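Local coordinates for protein BugD (Bordetella pertussis Tohama I, PDB 2F5X) that binds aspartic acid as a periplasmic solute receptor of the tripartite tricarboxylate transporter family, probably for delivery to a membrane uptake system, at residues Thr61-Thr65 with Tyr91-Tyr96; Met21-Phe25 with Ile77-His81; Val133-Ala137 with Leu162-Leu166. One frame throughout, in Å; residues are numbered along the deposited sequence.

Interaction 1 (Thr61-Thr65 with Tyr91-Tyr96); sequences TIGTT and YKNPGY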
loop_
_atom_site.group_PDB
_atom_site.type_symbol
_atom_site.label_atom_id
_atom_site.label_comp_id
_atom_site.label_asym_id
_atom_site.label_seq_id
_atom_site.Cartn_x
_atom_site.Cartn_y
_atom_site.Cartn_z
ATOM N N THR A 61 8.573 6.524 -3.867
ATOM C CA THR A 61 8.792 7.346 -5.060
ATOM C C THR A 61 10.053 6.959 -5.809
ATOM O O THR A 61 10.110 7.122 -7.021
ATOM C CB THR A 61 8.821 8.863 -4.779
ATOM O OG1 THR A 61 9.826 9.159 -3.803
ATOM C CG2 THR A 61 7.514 9.331 -4.148
ATOM N N ILE A 62 11.062 6.464 -5.092
ATOM C CA ILE A 62 12.310 6.051 -5.736
ATOM C C ILE A 62 12.070 4.862 -6.673
ATOM O O ILE A 62 12.518 4.863 -7.831
ATOM C CB ILE A 62 13.410 5.749 -4.675
ATOM C CG1 ILE A 62 13.794 7.026 -3.907
ATOM C CG2 ILE A 62 14.636 5.086 -5.319
ATOM C CD1 ILE A 62 14.187 8.182 -4.736
ATOM N N GLY A 63 11.343 3.860 -6.185
ATOM C CA GLY A 63 11.020 2.703 -7.003
ATOM C C GLY A 63 10.131 3.059 -8.184
ATOM O O GLY A 63 10.344 2.591 -9.308
ATOM N N THR A 64 9.140 3.907 -7.931
ATOM C CA THR A 64 8.226 4.340 -8.983
ATOM C C THR A 64 8.988 5.078 -10.072
ATOM O O THR A 64 8.787 4.830 -11.270
ATOM C CB THR A 64 7.122 5.215 -8.390
ATOM O OG1 THR A 64 6.321 4.410 -7.506
ATOM C CG2 THR A 64 6.145 5.677 -9.504
ATOM N N THR A 65 9.887 5.958 -9.640
ATOM C CA THR A 65 10.716 6.731 -10.546
ATOM C C THR A 65 11.626 5.824 -11.364
ATOM O O THR A 65 11.813 6.059 -12.566
ATOM C CB THR A 65 11.545 7.749 -9.750
ATOM O OG1 THR A 65 10.653 8.719 -9.199
ATOM C CG2 THR A 65 12.445 8.577 -10.677
ATOM N N TYR A 91 5.289 15.815 -2.786
ATOM C CA TYR A 91 6.614 16.199 -3.259
ATOM C C TYR A 91 6.482 17.199 -4.386
ATOM O O TYR A 91 5.667 17.020 -5.292
ATOM C CB TYR A 91 7.371 14.982 -3.798
ATOM C CG TYR A 91 7.722 13.951 -2.762
ATOM C CD1 TYR A 91 8.886 14.071 -2.006
ATOM C CD2 TYR A 91 6.895 12.851 -2.537
ATOM C CE1 TYR A 91 9.225 13.124 -1.055
ATOM C CE2 TYR A 91 7.220 11.893 -1.582
ATOM C CZ TYR A 91 8.387 12.043 -0.844
ATOM O OH TYR A 91 8.738 11.115 0.092
ATOM N N LYS A 92 7.306 18.241 -4.335
ATOM C CA LYS A 92 7.400 19.195 -5.429
ATOM C C LYS A 92 7.779 18.480 -6.720
ATOM O O LYS A 92 7.237 18.787 -7.781
ATOM C CB LYS A 92 8.408 20.297 -5.099
ATOM C CG LYS A 92 7.960 21.162 -3.935
ATOM C CD LYS A 92 8.716 22.468 -3.871
ATOM C CE LYS A 92 8.100 23.398 -2.843
ATOM N NZ LYS A 92 9.102 24.385 -2.352
ATOM N N ASN A 93 8.704 17.529 -6.616
ATOM C CA ASN A 93 8.996 16.619 -7.716
ATOM C C ASN A 93 9.169 15.184 -7.251
ATOM O O ASN A 93 10.253 14.787 -6.805
ATOM C CB ASN A 93 10.215 17.052 -8.519
ATOM C CG ASN A 93 10.349 16.290 -9.846
ATOM O OD1 ASN A 93 9.554 15.378 -10.173
ATOM N ND2 ASN A 93 11.356 16.670 -10.626
ATOM N N PRO A 94 8.102 14.401 -7.378
ATOM C CA PRO A 94 8.127 12.997 -6.959
ATOM C C PRO A 94 8.970 12.102 -7.870
ATOM O O PRO A 94 9.209 10.950 -7.507
ATOM C CB PRO A 94 6.656 12.595 -7.019
ATOM C CG PRO A 94 6.075 13.469 -8.056
ATOM C CD PRO A 94 6.790 14.792 -7.933
ATOM N N GLY A 95 9.392 12.614 -9.026
ATOM C CA GLY A 95 10.235 11.856 -9.937
ATOM C C GLY A 95 9.495 11.318 -11.150
ATOM O O GLY A 95 10.108 10.783 -12.075
ATOM N N TYR A 96 8.173 11.449 -11.143
ATOM C CA TYR A 96 7.340 10.937 -12.226
ATOM C C TYR A 96 6.091 11.789 -12.350
ATOM O O TYR A 96 5.775 12.585 -11.461
ATOM C CB TYR A 96 6.963 9.462 -11.994
ATOM C CG TYR A 96 6.123 9.247 -10.753
ATOM C CD1 TYR A 96 4.741 9.075 -10.844
ATOM C CD2 TYR A 96 6.704 9.252 -9.487
ATOM C CE1 TYR A 96 3.960 8.911 -9.705
ATOM C CE2 TYR A 96 5.934 9.083 -8.341
ATOM C CZ TYR A 96 4.561 8.915 -8.461
ATOM O OH TYR A 96 3.790 8.739 -7.337
HETATM O O HOH W 1 5.249 6.726 -5.708
#
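The first turn of helix 61-68 lies against the loop that follows helix 83-86, in the periplasmic-binding-protein fold of BugD, and T61, T64 and T65 meet Y91 and Y96 there. T64 makes a CH-pi contact: its CG2, anti to the backbone N (OG1 chi1 -65°), stands 3.5 Å from the centroid of the Y96 ring, over one face. T61 CG2 lies at the edge of that ring, but its closer partner is Y91, whose CE2 it meets obliquely at 3.6 Å. One water joins the two segments, donating to T64 OG1 at 3.1 Å and to Y96 OH at 3.0 Å. Both oxygens have protein partners too, G60 O for T64 and F84 O for Y96, so the Y96 ring is held at its hydroxyl as well as over a face. In the loop, N93 OD1 accepts from G95 N in an Asx turn; the G95 backbone next to it lies against T65. T65 OG1 comes within 3.2 Å of G95 CA, yet its hydrogen bond stays in its own helix: T61 O takes T65 OG1 at 2.8 Å and T65 N at 2.9 Å, from opposite faces of the carbonyl plane.

Interaction 2 (Met21-Phe25 with Ile77-His81); sequences MVVPF and ILLMH. With ASP (aspartic acid), chain D.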
loop_
_atom_site.group_PDB
_atom_site.type_symbol
_atom_site.label_atom_id
_atom_site.label_comp_id
_atom_site.label_asym_id
_atom_site.label_seq_id
_atom_site.Cartn_x
_atom_site.Cartn_y
_atom_site.Cartn_z
HETATM N N MSE A 21 9.771 -7.129 -11.883
HETATM C CA MSE A 21 8.664 -6.409 -11.267
HETATM C C MSE A 21 9.214 -5.645 -10.072
HETATM O O MSE A 21 9.647 -6.240 -9.085
HETATM C CB MSE A 21 7.566 -7.381 -10.835
HETATM C CG MSE A 21 6.640 -6.850 -9.738
HETATM SE SE MSE A 21 5.108 -8.002 -9.441
HETATM C CE MSE A 21 4.456 -7.559 -10.979
ATOM N N VAL A 22 9.218 -4.324 -10.177
ATOM C CA VAL A 22 9.734 -3.474 -9.106
ATOM C C VAL A 22 8.650 -3.201 -8.069
ATOM O O VAL A 22 7.551 -2.746 -8.405
ATOM C CB VAL A 22 10.288 -2.141 -9.682
ATOM C CG1 VAL A 22 10.685 -1.141 -8.565
ATOM C CG2 VAL A 22 11.458 -2.428 -10.648
ATOM N N VAL A 23 8.986 -3.482 -6.813
ATOM C CA VAL A 23 8.162 -3.153 -5.653
ATOM C C VAL A 23 8.925 -2.057 -4.902
ATOM O O VAL A 23 10.026 -2.315 -4.418
ATOM C CB VAL A 23 8.007 -4.400 -4.748
ATOM C CG1 VAL A 23 7.408 -4.035 -3.387
ATOM C CG2 VAL A 23 7.152 -5.443 -5.443
ATOM N N PRO A 24 8.406 -0.827 -4.854
ATOM C CA PRO A 24 9.134 0.290 -4.222
ATOM C C PRO A 24 9.251 0.277 -2.690
ATOM O O PRO A 24 9.276 1.344 -2.066
ATOM C CB PRO A 24 8.335 1.514 -4.686
ATOM C CG PRO A 24 7.651 1.032 -5.978
ATOM C CD PRO A 24 7.180 -0.352 -5.523
ATOM N N PHE A 25 9.354 -0.912 -2.099
ATOM C CA PHE A 25 9.446 -1.064 -0.646
ATOM C C PHE A 25 10.263 -2.279 -0.282
ATOM O O PHE A 25 10.469 -3.175 -1.108
ATOM C CB PHE A 25 8.050 -1.204 -0.029
ATOM C CG PHE A 25 7.197 0.018 -0.205
ATOM C CD1 PHE A 25 7.399 1.143 0.596
ATOM C CD2 PHE A 25 6.216 0.056 -1.181
ATOM C CE1 PHE A 25 6.633 2.285 0.420
ATOM C CE2 PHE A 25 5.433 1.195 -1.361
ATOM C CZ PHE A 25 5.638 2.311 -0.556
ATOM N N ILE A 77 8.596 -3.649 -15.037
ATOM C CA ILE A 77 7.240 -3.217 -14.705
ATOM C C ILE A 77 7.157 -2.826 -13.240
ATOM O O ILE A 77 8.029 -3.194 -12.437
ATOM C CB ILE A 77 6.181 -4.291 -15.085
ATOM C CG1 ILE A 77 6.374 -5.576 -14.271
ATOM C CG2 ILE A 77 6.236 -4.573 -16.582
ATOM C CD1 ILE A 77 5.317 -6.666 -14.554
ATOM N N LEU A 78 6.121 -2.059 -12.904
ATOM C CA LEU A 78 5.972 -1.526 -11.558
ATOM C C LEU A 78 4.750 -2.129 -10.891
ATOM O O LEU A 78 3.680 -2.157 -11.488
ATOM C CB LEU A 78 5.807 -0.002 -11.631
ATOM C CG LEU A 78 5.531 0.732 -10.317
ATOM C CD1 LEU A 78 6.778 0.694 -9.434
ATOM C CD2 LEU A 78 5.092 2.168 -10.610
ATOM N N LEU A 79 4.912 -2.616 -9.662
ATOM C CA LEU A 79 3.756 -2.912 -8.823
ATOM C C LEU A 79 3.770 -1.906 -7.690
ATOM O O LEU A 79 4.682 -1.901 -6.861
ATOM C CB LEU A 79 3.766 -4.346 -8.276
ATOM C CG LEU A 79 2.505 -4.610 -7.425
ATOM C CD1 LEU A 79 1.246 -4.884 -8.301
ATOM C CD2 LEU A 79 2.731 -5.711 -6.423
HETATM N N MSE A 80 2.772 -1.035 -7.673
HETATM C CA MSE A 80 2.733 0.045 -6.698
HETATM C C MSE A 80 1.296 0.282 -6.253
HETATM O O MSE A 80 0.358 -0.027 -6.981
HETATM C CB MSE A 80 3.359 1.317 -7.308
HETATM C CG MSE A 80 3.482 2.532 -6.364
HETATM SE SE MSE A 80 4.331 2.153 -4.641
HETATM C CE MSE A 80 3.937 3.880 -3.783
ATOM N N HIS A 81 1.142 0.842 -5.059
ATOM C CA HIS A 81 -0.169 1.060 -4.471
ATOM C C HIS A 81 -0.611 2.519 -4.539
ATOM O O HIS A 81 0.017 3.327 -5.235
ATOM C CB HIS A 81 -0.217 0.488 -3.048
ATOM C CG HIS A 81 0.756 1.107 -2.089
ATOM N ND1 HIS A 81 0.914 2.472 -1.949
ATOM C CD2 HIS A 81 1.591 0.537 -1.188
ATOM C CE1 HIS A 81 1.803 2.715 -1.002
ATOM N NE2 HIS A 81 2.230 1.557 -0.524
HETATM N N ASP D . 3.093 -0.983 1.083
HETATM C CA ASP D . 4.377 -0.607 1.746
HETATM C C ASP D . 5.321 -1.794 1.858
HETATM O O ASP D . 6.214 -1.812 2.727
HETATM C CB ASP D . 4.115 -0.022 3.127
HETATM C CG ASP D . 3.386 1.295 3.066
HETATM O OD1 ASP D . 2.922 1.754 4.136
HETATM O OD2 ASP D . 3.237 1.936 1.993
HETATM O OXT ASP D . 5.173 -2.732 1.074
#
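Strands 21-23 and 77-81 run parallel with a 32° twist, pairing M21 with I77 and V22 with L78 through two nearly straight backbone bonds, V22 N to I77 O at 2.8 Å and L79 N to V22 O at 2.9 Å. They are neighbours in the sheet of the ligand-binding fold, and strand 50-54 pairs with the other edge of 19-23. On the face carrying M21 and I77, the selenomethionine chain of M21 turns at its last torsion (chi3 -70°), which brings CE to I77 CD1 at 3.8 Å while SE lies against L79 CB. V22 and L78 point to the other face, where helix 61-68 covers them.

Past V23 the first strand gives way to loop, and P24 packs its CG on L78 CD1 and on SE of M80, also a selenomethionine. The M80 chain is bent at its second torsion, carrying SE to F25 CE2 at 3.6 Å, a selenium version of the Met-aromatic contact, oblique to the ring. The F25 and H81 rings are nearly parallel, 21° apart, but slid so far that they barely overlap; H81 NE2 comes 3.3 Å from F25 CE2.

The bound aspartic acid lies across the ends of both segments. Its CA sits over the centre of one F25 face, 3.4 Å above the plane, and its OD2 accepts from H81 NE2 at 2.7 Å, a short but bent bond. H81 ND1 bonds G83 N at the turn into the next helix, so both ring nitrogens are engaged and the imidazole's rotation is fixed. F25 thus offers the ligand a flat apolar surface while H81 grips its side-chain carboxylate, a division of labour consistent with recognition of an amino acid bearing an acidic side chain.

Interaction 3 (Val133-Ala137 with Leu162-Leu166); sequences VKKNA and LGVNL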
loop_
_atom_site.group_PDB
_atom_site.type_symbol
_atom_site.label_atom_id
_atom_site.label_comp_id
_atom_site.label_asym_id
_atom_site.label_seq_id
_atom_site.Cartn_x
_atom_site.Cartn_y
_atom_site.Cartn_z
ATOM N N VAL A 133 -3.339 8.386 23.528
ATOM C CA VAL A 133 -2.499 9.140 22.594
ATOM C C VAL A 133 -2.620 10.652 22.854
ATOM O O VAL A 133 -1.615 11.369 22.872
ATOM C CB VAL A 133 -2.809 8.794 21.117
ATOM C CG1 VAL A 133 -2.082 9.757 20.157
ATOM C CG2 VAL A 133 -2.434 7.332 20.810
ATOM N N LYS A 134 -3.839 11.130 23.085
ATOM C CA LYS A 134 -4.042 12.540 23.434
ATOM C C LYS A 134 -3.326 12.957 24.720
ATOM O O LYS A 134 -2.726 14.042 24.789
ATOM C CB LYS A 134 -5.532 12.868 23.528
ATOM C CG LYS A 134 -6.237 12.851 22.190
ATOM C CD LYS A 134 -7.732 13.018 22.367
ATOM C CE LYS A 134 -8.417 13.012 21.034
ATOM N NZ LYS A 134 -8.390 14.378 20.431
ATOM N N LYS A 135 -3.376 12.099 25.734
ATOM C CA LYS A 135 -2.802 12.414 27.041
ATOM C C LYS A 135 -1.276 12.296 27.065
ATOM O O LYS A 135 -0.588 13.078 27.744
ATOM C CB LYS A 135 -3.421 11.504 28.112
ATOM C CG LYS A 135 -3.019 11.854 29.547
ATOM C CD LYS A 135 -3.247 10.673 30.484
ATOM C CE LYS A 135 -2.643 10.926 31.863
ATOM N NZ LYS A 135 -1.161 10.689 31.882
ATOM N N ASN A 136 -0.752 11.331 26.311
ATOM C CA ASN A 136 0.656 10.958 26.401
ATOM C C ASN A 136 1.414 11.169 25.095
ATOM O O ASN A 136 2.473 10.573 24.885
ATOM C CB ASN A 136 0.781 9.491 26.858
ATOM C CG ASN A 136 0.250 9.274 28.262
ATOM O OD1 ASN A 136 0.834 9.742 29.244
ATOM N ND2 ASN A 136 -0.866 8.574 28.365
ATOM N N ALA A 137 0.883 12.045 24.237
ATOM C CA ALA A 137 1.405 12.212 22.878
ATOM C C ALA A 137 2.935 12.274 22.811
ATOM O O ALA A 137 3.545 11.563 22.010
ATOM C CB ALA A 137 0.766 13.414 22.188
ATOM N N LEU A 162 -7.086 12.633 15.688
ATOM C CA LEU A 162 -6.836 12.724 17.131
ATOM C C LEU A 162 -6.392 14.112 17.594
ATOM O O LEU A 162 -6.348 14.391 18.799
ATOM C CB LEU A 162 -5.798 11.683 17.558
ATOM C CG LEU A 162 -6.141 10.206 17.334
ATOM C CD1 LEU A 162 -4.952 9.353 17.704
ATOM C CD2 LEU A 162 -7.376 9.790 18.120
ATOM N N GLY A 163 -6.063 14.982 16.645
ATOM C CA GLY A 163 -5.637 16.335 16.960
ATOM C C GLY A 163 -4.286 16.387 17.641
ATOM O O GLY A 163 -4.066 17.236 18.512
ATOM N N VAL A 164 -3.391 15.481 17.249
ATOM C CA VAL A 164 -2.050 15.409 17.827
ATOM C C VAL A 164 -0.946 15.550 16.783
ATOM O O VAL A 164 -1.164 15.340 15.588
ATOM C CB VAL A 164 -1.816 14.086 18.623
ATOM C CG1 VAL A 164 -2.805 13.959 19.793
ATOM C CG2 VAL A 164 -1.886 12.854 17.695
ATOM N N ASN A 165 0.235 15.934 17.255
ATOM C CA ASN A 165 1.466 15.861 16.471
ATOM C C ASN A 165 2.392 14.880 17.183
ATOM O O ASN A 165 2.674 15.063 18.366
ATOM C CB ASN A 165 2.120 17.251 16.394
ATOM C CG ASN A 165 3.371 17.266 15.514
ATOM O OD1 ASN A 165 3.355 16.777 14.383
ATOM N ND2 ASN A 165 4.458 17.826 16.038
ATOM N N LEU A 166 2.841 13.841 16.471
ATOM C CA LEU A 166 3.664 12.771 17.052
ATOM C C LEU A 166 5.022 12.660 16.381
ATOM O O LEU A 166 5.129 12.826 15.169
ATOM C CB LEU A 166 2.966 11.405 16.890
ATOM C CG LEU A 166 1.607 11.203 17.573
ATOM C CD1 LEU A 166 1.082 9.783 17.314
ATOM C CD2 LEU A 166 1.708 11.470 19.065
#
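V133 pushes CG1 into a shallow hollow between L162, V164 and L166. This methyl touches L162 CD1 at 3.8 Å and V164 CG2 at 4.0 Å, with L166 CD1 a little farther off at 4.3 Å; both L162 and V164 meet the V133 side chain at about a right angle. Because CG1 is anti to the backbone N (chi1 171°), this branch projects from the helix toward all three. A second bump comes the other way. V164 CG1 lies over the helix backbone, 4.1 Å from K134 CA, and A137 CB, somewhat less than a quarter-turn round from it, lies 4.3 Å from the same V164 methyl. A137 in turn rests its methyl on L166 CD2, 3.8 Å away.

The receiving side is the exit from helix 150-162, which ends in a Schellman motif: G163 is its C-prime residue, with positive phi, and V164 N returns to V159 O. From there the chain runs to strand 167-170, so the contact joins the C-terminal end of helix 126-136 to a helix-to-strand connection.

K134 closes one margin. Its aliphatic chain runs extended as far as CE and bends at chi4 (-84°), bringing NZ over the end of helix 150-162, where it donates to L162 O at 2.6 Å from well above the carbonyl plane.

In the fold
Interactions 1 and 2 are neighbours: helix 61-68 leads on to strand 76-81, and the two contacts touch where T64 OG1 packs on M80 CG and G63 CA on P24 CB. Interaction 2 is fully buried, combining backbone pairing and apolar packing with two residues of the ligand pocket. Interaction 1 lies one layer farther out, partly buried, and relies on a methyl-ring contact and a water instead of direct hydrogen bonds between its segments. Interaction 3 is remote, about 33 Å from interaction 2 between centres and on the opposite side of the chain's centre. There, aliphatic packing is bordered by one exposed lysine bonded to a backbone carbonyl.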